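Local coordinates for cocosin 1 acidic chain (Cocos nucifera, PDB 5WPW), which serves as a hexameric seed storage globulin of coconut, a nutrient reservoir and potential food allergen, at residues M248-D261 against R269-L281. The protein carries 2 engineered substitutions. Residues are numbered along the deposited sequence; the frame is centred on the assembly and turned at random.
Sequences MKIKQNIGDPRRAD and RITTLNSEKLPIL
With CG set beside its backbone N (chi1 -65°), D261 presents its carboxylate to K277, whose CG is likewise beside N and whose chain runs extended beyond it to meet D261 from the opposite direction. The contact joins strand 251-253, at the edge of the N-terminal cupin sheet beside 114-118, to strand 268-273 of the second cupin sheet and the loop that follows it. K277 NZ lies on the syn lone pair of D261 OD2 at 2.8 Å, a buried salt bridge, while T272 N reaches the same oxygen nearly along its C-O axis. K277 NZ also donates to T272 O, and D261 N to I270 O at 2.8 Å, so both the backbone and the carboxylate of D261 are tied to the strand. D261 OD1 has a second charged partner in K106 of a neighbouring subunit, which should help stabilise the negative charge.

At the far end, K249 bends at chi3 and brings CE tightly against L278 CD1, 3.5 Å away. Its NZ donates to Q252 OE1 at 2.7 Å and, from above the carbonyl plane, to K277 O, which also receives K249 NZ of the neighbouring subunit. Past K249, M248 SD packs on I280 CG1. Between the polar groups lies an apolar layer: the side chains of I254 and L273 cross at about a right angle, with I254 CG2 3.7 Å from L273 CD2, and Q252 CG rests on L273 CD1. Both I254 and L273 also touch V115 of the first domain, so this layer joins the two cupin domains. Near A260, P257 lies over one face of the R269 guanidinium, its CB 3.8 Å from NE, and at the edge of that group a water in its plane bridges R269 NH2 to G255 O.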
ATOM      1  N   MET A 248      -0.196  -8.386 -17.564  1.00 30.26           N
ATOM      2  CA  MET A 248      -0.705  -7.019 -17.442  1.00 30.65           C
ATOM      3  C   MET A 248      -1.309  -6.565 -18.768  1.00 31.52           C
ATOM      4  O   MET A 248      -0.708  -6.753 -19.831  1.00 34.22           O
ATOM      5  CB  MET A 248       0.422  -6.058 -17.076  1.00 28.96           C
ATOM      6  CG  MET A 248       0.912  -6.081 -15.667  1.00 38.52           C
ATOM      7  SD  MET A 248       1.955  -4.619 -15.492  1.00 52.01           S
ATOM      8  CE  MET A 248       3.399  -5.132 -16.427  1.00 38.03           C
ATOM      9  N   LYS A 249      -2.476  -5.936 -18.711  1.00 31.27           N
ATOM     10  CA  LYS A 249      -3.016  -5.314 -19.904  1.00 25.30           C
ATOM     11  C   LYS A 249      -2.196  -4.062 -20.185  1.00 27.37           C
ATOM     12  O   LYS A 249      -1.886  -3.304 -19.267  1.00 24.90           O
ATOM     13  CB  LYS A 249      -4.500  -4.974 -19.714  1.00 33.19           C
ATOM     14  CG  LYS A 249      -5.191  -4.468 -20.979  1.00 29.21           C
ATOM     15  CD  LYS A 249      -6.655  -4.063 -20.722  1.00 39.96           C
ATOM     16  CE  LYS A 249      -6.812  -3.381 -19.369  1.00 33.03           C
ATOM     17  NZ  LYS A 249      -7.631  -2.118 -19.372  1.00 38.20           N
ATOM     18  N   ILE A 250      -1.804  -3.862 -21.443  1.00 27.40           N
ATOM     19  CA  ILE A 250      -1.013  -2.698 -21.840  1.00 27.01           C
ATOM     20  C   ILE A 250      -1.753  -1.787 -22.791  1.00 25.70           C
ATOM     21  O   ILE A 250      -1.183  -0.783 -23.239  1.00 25.89           O
ATOM     22  CB  ILE A 250       0.332  -3.110 -22.474  1.00 29.05           C
ATOM     23  CG1 ILE A 250       0.100  -4.008 -23.684  1.00 33.80           C
ATOM     24  CG2 ILE A 250       1.239  -3.766 -21.447  1.00 30.04           C
ATOM     25  CD1 ILE A 250       0.901  -3.594 -24.899  1.00 33.25           C
ATOM     26  N   LYS A 251      -2.981  -2.126 -23.151  1.00 25.97           N
ATOM     27  CA  LYS A 251      -3.689  -1.437 -24.214  1.00 25.70           C
ATOM     28  C   LYS A 251      -5.122  -1.216 -23.759  1.00 26.97           C
ATOM     29  O   LYS A 251      -5.717  -2.087 -23.110  1.00 27.61           O
ATOM     30  CB  LYS A 251      -3.657  -2.262 -25.506  1.00 32.64           C
ATOM     31  CG  LYS A 251      -4.612  -1.792 -26.599  1.00 32.78           C
ATOM     32  CD  LYS A 251      -4.471  -2.699 -27.835  1.00 37.14           C
ATOM     33  CE  LYS A 251      -5.787  -3.383 -28.179  1.00 39.90           C
ATOM     34  NZ  LYS A 251      -6.086  -4.620 -27.393  1.00 40.66           N
ATOM     35  N   GLN A 252      -5.665  -0.050 -24.087  1.00 29.71           N
ATOM     36  CA  GLN A 252      -7.067   0.238 -23.801  1.00 30.76           C
ATOM     37  C   GLN A 252      -7.595   1.207 -24.842  1.00 28.28           C
ATOM     38  O   GLN A 252      -6.940   2.202 -25.160  1.00 26.52           O
ATOM     39  CB  GLN A 252      -7.244   0.828 -22.398  1.00 30.42           C
ATOM     40  CG  GLN A 252      -8.625   1.415 -22.191  1.00 31.68           C
ATOM     41  CD  GLN A 252      -9.485   0.578 -21.285  1.00 37.08           C
ATOM     42  OE1 GLN A 252      -9.158  -0.567 -20.983  1.00 40.08           O
ATOM     43  NE2 GLN A 252     -10.591   1.157 -20.821  1.00 38.92           N
ATOM     44  N   ASN A 253      -8.776   0.913 -25.372  1.00 26.68           N
ATOM     45  CA  ASN A 253      -9.378   1.771 -26.375  1.00 31.14           C
ATOM     46  C   ASN A 253     -10.149   2.904 -25.700  1.00 29.80           C
ATOM     47  O   ASN A 253     -10.946   2.663 -24.792  1.00 32.37           O
ATOM     48  CB  ASN A 253     -10.285   0.947 -27.285  1.00 33.78           C
ATOM     49  CG  ASN A 253     -10.960   1.789 -28.329  1.00 34.07           C
ATOM     50  OD1 ASN A 253     -12.034   2.319 -28.089  1.00 38.38           O
ATOM     51  ND2 ASN A 253     -10.323   1.950 -29.475  1.00 33.26           N
ATOM     52  N   ILE A 254      -9.880   4.143 -26.111  1.00 30.12           N
ATOM     53  CA  ILE A 254     -10.631   5.289 -25.620  1.00 27.32           C
ATOM     54  C   ILE A 254     -11.369   6.024 -26.725  1.00 34.23           C
ATOM     55  O   ILE A 254     -11.984   7.062 -26.452  1.00 27.11           O
ATOM     56  CB  ILE A 254      -9.735   6.276 -24.848  1.00 29.12           C
ATOM     57  CG1 ILE A 254      -8.641   6.830 -25.768  1.00 25.69           C
ATOM     58  CG2 ILE A 254      -9.169   5.592 -23.602  1.00 31.35           C
ATOM     59  CD1 ILE A 254      -7.982   8.085 -25.229  1.00 33.54           C
ATOM     60  N   GLY A 255     -11.331   5.524 -27.960  1.00 28.41           N
ATOM     61  CA  GLY A 255     -11.933   6.255 -29.062  1.00 31.35           C
ATOM     62  C   GLY A 255     -13.383   5.887 -29.280  1.00 32.88           C
ATOM     63  O   GLY A 255     -14.155   6.675 -29.839  1.00 36.46           O
ATOM     64  N   ASP A 256     -13.741   4.688 -28.849  1.00 30.99           N
ATOM     65  CA  ASP A 256     -15.074   4.131 -29.031  1.00 32.18           C
ATOM     66  C   ASP A 256     -16.097   5.012 -28.338  1.00 34.07           C
ATOM     67  O   ASP A 256     -16.028   5.179 -27.112  1.00 33.97           O
ATOM     68  CB  ASP A 256     -15.147   2.704 -28.470  1.00 34.94           C
ATOM     69  CG  ASP A 256     -16.533   2.059 -28.640  1.00 42.25           C
ATOM     70  OD1 ASP A 256     -17.488   2.725 -29.098  1.00 43.24           O
ATOM     71  OD2 ASP A 256     -16.681   0.862 -28.300  1.00 46.92           O
ATOM     72  N   PRO A 257     -17.081   5.541 -29.059  1.00 32.87           N
ATOM     73  CA  PRO A 257     -18.094   6.391 -28.414  1.00 33.09           C
ATOM     74  C   PRO A 257     -18.794   5.718 -27.262  1.00 32.65           C
ATOM     75  O   PRO A 257     -19.131   6.390 -26.276  1.00 33.35           O
ATOM     76  CB  PRO A 257     -19.080   6.680 -29.558  1.00 34.17           C
ATOM     77  CG  PRO A 257     -18.253   6.555 -30.791  1.00 35.48           C
ATOM     78  CD  PRO A 257     -17.299   5.429 -30.511  1.00 32.09           C
ATOM     79  N   ARG A 258     -19.029   4.404 -27.370  1.00 28.72           N
ATOM     80  CA  ARG A 258     -19.727   3.648 -26.333  1.00 36.45           C
ATOM     81  C   ARG A 258     -19.019   3.681 -24.976  1.00 38.52           C
ATOM     82  O   ARG A 258     -19.611   3.260 -23.971  1.00 34.54           O
ATOM     83  CB  ARG A 258     -19.892   2.189 -26.778  1.00 35.42           C
ATOM     84  CG  ARG A 258     -20.737   2.035 -28.038  1.00 43.47           C
ATOM     85  CD  ARG A 258     -20.974   0.579 -28.377  1.00 48.63           C
ATOM     86  NE  ARG A 258     -19.825  -0.006 -29.067  1.00 51.23           N
ATOM     87  CZ  ARG A 258     -19.615  -1.315 -29.190  1.00 53.99           C
ATOM     88  NH1 ARG A 258     -20.482  -2.180 -28.669  1.00 55.43           N
ATOM     89  NH2 ARG A 258     -18.538  -1.759 -29.835  1.00 55.96           N
ATOM     90  N   ARG A 259     -17.784   4.164 -24.924  1.00 30.63           N
ATOM     91  CA  ARG A 259     -16.984   4.146 -23.708  1.00 33.58           C
ATOM     92  C   ARG A 259     -16.995   5.468 -22.953  1.00 31.89           C
ATOM     93  O   ARG A 259     -16.312   5.583 -21.928  1.00 27.79           O
ATOM     94  CB  ARG A 259     -15.548   3.765 -24.051  1.00 31.69           C
ATOM     95  CG  ARG A 259     -15.446   2.458 -24.819  1.00 34.73           C
ATOM     96  CD  ARG A 259     -13.985   2.052 -25.010  1.00 40.61           C
ATOM     97  NE  ARG A 259     -13.840   0.800 -25.746  1.00 42.66           N
ATOM     98  CZ  ARG A 259     -13.633  -0.384 -25.179  1.00 44.77           C
ATOM     99  NH1 ARG A 259     -13.534  -0.488 -23.863  1.00 39.50           N
ATOM    100  NH2 ARG A 259     -13.512  -1.468 -25.932  1.00 45.03           N
ATOM    101  N   ALA A 260     -17.749   6.454 -23.439  1.00 24.79           N
ATOM    102  CA  ALA A 260     -17.762   7.785 -22.853  1.00 26.22           C
ATOM    103  C   ALA A 260     -18.001   7.729 -21.348  1.00 27.78           C
ATOM    104  O   ALA A 260     -18.765   6.887 -20.853  1.00 28.03           O
ATOM    105  CB  ALA A 260     -18.854   8.631 -23.542  1.00 28.43           C
ATOM    106  N   ASP A 261     -17.287   8.605 -20.617  1.00 24.70           N
ATOM    107  CA  ASP A 261     -17.569   8.893 -19.219  1.00 25.54           C
ATOM    108  C   ASP A 261     -18.492  10.088 -19.039  1.00 26.09           C
ATOM    109  O   ASP A 261     -19.198  10.168 -18.032  1.00 28.42           O
ATOM    110  CB  ASP A 261     -16.272   9.188 -18.467  1.00 24.97           C
ATOM    111  CG  ASP A 261     -15.370   7.996 -18.411  1.00 30.51           C
ATOM    112  OD1 ASP A 261     -15.776   6.974 -17.831  1.00 32.57           O
ATOM    113  OD2 ASP A 261     -14.270   8.071 -18.974  1.00 34.32           O
ATOM    114  N   ARG A 269     -18.548  14.345 -26.041  1.00 25.52           N
ATOM    115  CA  ARG A 269     -18.267  13.310 -25.062  1.00 28.83           C
ATOM    116  C   ARG A 269     -16.825  13.443 -24.584  1.00 27.98           C
ATOM    117  O   ARG A 269     -15.983  14.042 -25.256  1.00 24.83           O
ATOM    118  CB  ARG A 269     -18.514  11.915 -25.642  1.00 28.02           C
ATOM    119  CG  ARG A 269     -17.904  11.708 -27.038  1.00 26.59           C
ATOM    120  CD  ARG A 269     -18.032  10.287 -27.515  1.00 32.91           C
ATOM    121  NE  ARG A 269     -17.631  10.127 -28.916  1.00 32.72           N
ATOM    122  CZ  ARG A 269     -16.386   9.876 -29.307  1.00 37.69           C
ATOM    123  NH1 ARG A 269     -15.415   9.764 -28.405  1.00 30.18           N
ATOM    124  NH2 ARG A 269     -16.109   9.719 -30.599  1.00 34.92           N
ATOM    125  N   ILE A 270     -16.564  12.893 -23.395  1.00 27.64           N
ATOM    126  CA  ILE A 270     -15.216  12.774 -22.840  1.00 25.88           C
ATOM    127  C   ILE A 270     -15.033  11.368 -22.297  1.00 26.56           C
ATOM    128  O   ILE A 270     -15.927  10.813 -21.651  1.00 23.44           O
ATOM    129  CB  ILE A 270     -14.947  13.786 -21.714  1.00 29.36           C
ATOM    130  CG1 ILE A 270     -15.273  15.206 -22.146  1.00 31.28           C
ATOM    131  CG2 ILE A 270     -13.496  13.660 -21.235  1.00 29.36           C
ATOM    132  CD1 ILE A 270     -15.071  16.194 -21.035  1.00 30.14           C
ATOM    133  N   THR A 271     -13.842  10.816 -22.507  1.00 25.66           N
ATOM    134  CA  THR A 271     -13.499   9.479 -22.052  1.00 21.22           C
ATOM    135  C   THR A 271     -12.134   9.602 -21.402  1.00 27.14           C
ATOM    136  O   THR A 271     -11.208  10.147 -22.006  1.00 27.75           O
ATOM    137  CB  THR A 271     -13.486   8.485 -23.223  1.00 27.84           C
ATOM    138  OG1 THR A 271     -14.763   8.515 -23.867  1.00 30.37           O
ATOM    139  CG2 THR A 271     -13.229   7.089 -22.730  1.00 25.89           C
ATOM    140  N   THR A 272     -12.042   9.185 -20.154  1.00 26.72           N
ATOM    141  CA  THR A 272     -10.833   9.308 -19.357  1.00 24.04           C
ATOM    142  C   THR A 272     -10.111   7.969 -19.300  1.00 25.09           C
ATOM    143  O   THR A 272     -10.735   6.914 -19.245  1.00 25.06           O
ATOM    144  CB  THR A 272     -11.202   9.755 -17.945  1.00 28.87           C
ATOM    145  OG1 THR A 272     -11.914  11.002 -18.020  1.00 35.00           O
ATOM    146  CG2 THR A 272      -9.952   9.887 -17.041  1.00 29.49           C
ATOM    147  N   LEU A 273      -8.794   8.019 -19.238  1.00 24.62           N
ATOM    148  CA  LEU A 273      -8.003   6.798 -19.089  1.00 25.41           C
ATOM    149  C   LEU A 273      -7.002   7.029 -17.972  1.00 21.87           C
ATOM    150  O   LEU A 273      -6.158   7.917 -18.081  1.00 24.24           O
ATOM    151  CB  LEU A 273      -7.293   6.439 -20.390  1.00 22.44           C
ATOM    152  CG  LEU A 273      -6.474   5.149 -20.390  1.00 24.64           C
ATOM    153  CD1 LEU A 273      -7.301   4.001 -19.892  1.00 27.82           C
ATOM    154  CD2 LEU A 273      -6.020   4.862 -21.803  1.00 32.94           C
ATOM    155  N   ASN A 274      -7.130   6.275 -16.885  1.00 23.75           N
ATOM    156  CA  ASN A 274      -6.155   6.323 -15.798  1.00 22.21           C
ATOM    157  C   ASN A 274      -6.123   4.944 -15.146  1.00 24.63           C
ATOM    158  O   ASN A 274      -6.737   3.994 -15.650  1.00 21.82           O
ATOM    159  CB  ASN A 274      -6.510   7.447 -14.811  1.00 21.95           C
ATOM    160  CG  ASN A 274      -7.883   7.273 -14.221  1.00 25.09           C
ATOM    161  OD1 ASN A 274      -8.291   6.160 -13.882  1.00 24.81           O
ATOM    162  ND2 ASN A 274      -8.630   8.369 -14.127  1.00 25.46           N
ATOM    163  N   SER A 275      -5.433   4.842 -13.995  1.00 22.25           N
ATOM    164  CA  SER A 275      -5.218   3.534 -13.382  1.00 23.72           C
ATOM    165  C   SER A 275      -6.494   2.884 -12.873  1.00 23.07           C
ATOM    166  O   SER A 275      -6.439   1.712 -12.496  1.00 24.35           O
ATOM    167  CB  SER A 275      -4.183   3.602 -12.224  1.00 27.23           C
ATOM    168  OG  SER A 275      -4.513   4.543 -11.192  1.00 26.85           O
ATOM    169  N   GLU A 276      -7.618   3.616 -12.796  1.00 24.56           N
ATOM    170  CA  GLU A 276      -8.895   3.005 -12.447  1.00 23.74           C
ATOM    171  C   GLU A 276      -9.511   2.252 -13.617  1.00 24.68           C
ATOM    172  O   GLU A 276     -10.483   1.517 -13.414  1.00 25.28           O
ATOM    173  CB  GLU A 276      -9.898   4.053 -11.946  1.00 30.31           C
ATOM    174  CG  GLU A 276      -9.322   5.083 -11.029  1.00 31.34           C
ATOM    175  CD  GLU A 276      -9.524   4.729  -9.572  1.00 42.02           C
ATOM    176  OE1 GLU A 276      -9.944   3.587  -9.299  1.00 43.76           O
ATOM    177  OE2 GLU A 276      -9.261   5.602  -8.699  1.00 42.30           O
ATOM    178  N   LYS A 277      -8.954   2.405 -14.813  1.00 21.52           N
ATOM    179  CA  LYS A 277      -9.295   1.590 -15.973  1.00 21.14           C
ATOM    180  C   LYS A 277      -8.178   0.658 -16.408  1.00 25.15           C
ATOM    181  O   LYS A 277      -8.449  -0.481 -16.771  1.00 30.24           O
ATOM    182  CB  LYS A 277      -9.674   2.491 -17.154  1.00 25.48           C
ATOM    183  CG  LYS A 277     -10.921   3.305 -16.869  1.00 29.52           C
ATOM    184  CD  LYS A 277     -11.489   3.913 -18.124  1.00 29.12           C
ATOM    185  CE  LYS A 277     -12.636   4.852 -17.776  1.00 32.70           C
ATOM    186  NZ  LYS A 277     -13.206   5.484 -19.009  1.00 35.38           N
ATOM    187  N   LEU A 278      -6.931   1.120 -16.379  1.00 22.87           N
ATOM    188  CA  LEU A 278      -5.795   0.396 -16.953  1.00 24.91           C
ATOM    189  C   LEU A 278      -4.713   0.350 -15.884  1.00 23.27           C
ATOM    190  O   LEU A 278      -4.023   1.356 -15.659  1.00 23.25           O
ATOM    191  CB  LEU A 278      -5.289   1.078 -18.214  1.00 22.96           C
ATOM    192  CG  LEU A 278      -4.043   0.480 -18.876  1.00 30.31           C
ATOM    193  CD1 LEU A 278      -4.350  -0.931 -19.285  1.00 24.86           C
ATOM    194  CD2 LEU A 278      -3.575   1.338 -20.064  1.00 25.58           C
ATOM    195  N   PRO A 279      -4.534  -0.784 -15.218  1.00 24.09           N
ATOM    196  CA  PRO A 279      -3.717  -0.787 -13.991  1.00 24.72           C
ATOM    197  C   PRO A 279      -2.297  -0.303 -14.183  1.00 27.78           C
ATOM    198  O   PRO A 279      -1.780   0.387 -13.300  1.00 25.16           O
ATOM    199  CB  PRO A 279      -3.761  -2.259 -13.562  1.00 29.54           C
ATOM    200  CG  PRO A 279      -5.027  -2.763 -14.127  1.00 28.64           C
ATOM    201  CD  PRO A 279      -5.239  -2.058 -15.416  1.00 25.49           C
ATOM    202  N   ILE A 280      -1.657  -0.624 -15.312  1.00 23.32           N
ATOM    203  CA  ILE A 280      -0.239  -0.317 -15.480  1.00 26.47           C
ATOM    204  C   ILE A 280       0.032   1.179 -15.389  1.00 27.99           C
ATOM    205  O   ILE A 280       1.153   1.587 -15.076  1.00 24.91           O
ATOM    206  CB  ILE A 280       0.299  -0.888 -16.815  1.00 25.44           C
ATOM    207  CG1 ILE A 280       1.833  -0.857 -16.813  1.00 28.71           C
ATOM    208  CG2 ILE A 280      -0.259  -0.116 -18.030  1.00 25.57           C
ATOM    209  CD1 ILE A 280       2.473  -1.469 -18.032  1.00 27.88           C
ATOM    210  N   LEU A 281      -0.988   2.015 -15.608  1.00 27.39           N
ATOM    211  CA  LEU A 281      -0.755   3.446 -15.610  1.00 23.47           C
ATOM    212  C   LEU A 281      -0.297   3.945 -14.248  1.00 25.73           C
ATOM    213  O   LEU A 281       0.298   5.019 -14.175  1.00 25.85           O
ATOM    214  CB  LEU A 281      -2.024   4.202 -16.029  1.00 25.98           C
ATOM    215  CG  LEU A 281      -2.494   3.907 -17.457  1.00 24.62           C
ATOM    216  CD1 LEU A 281      -3.630   4.817 -17.915  1.00 26.11           C
ATOM    217  CD2 LEU A 281      -1.312   4.025 -18.393  1.00 21.61           C
TER
HETATM  218  O   HOH W   1      -2.469  -3.053 -16.723  1.00 29.28           O
HETATM  219  O   HOH W   2     -14.384   7.374 -26.289  1.00 32.64           O
HETATM  220  O   HOH W   3     -12.949   9.100 -31.234  1.00 35.85           O
HETATM  221  O   HOH W   4     -14.400   3.950 -20.462  1.00 38.04           O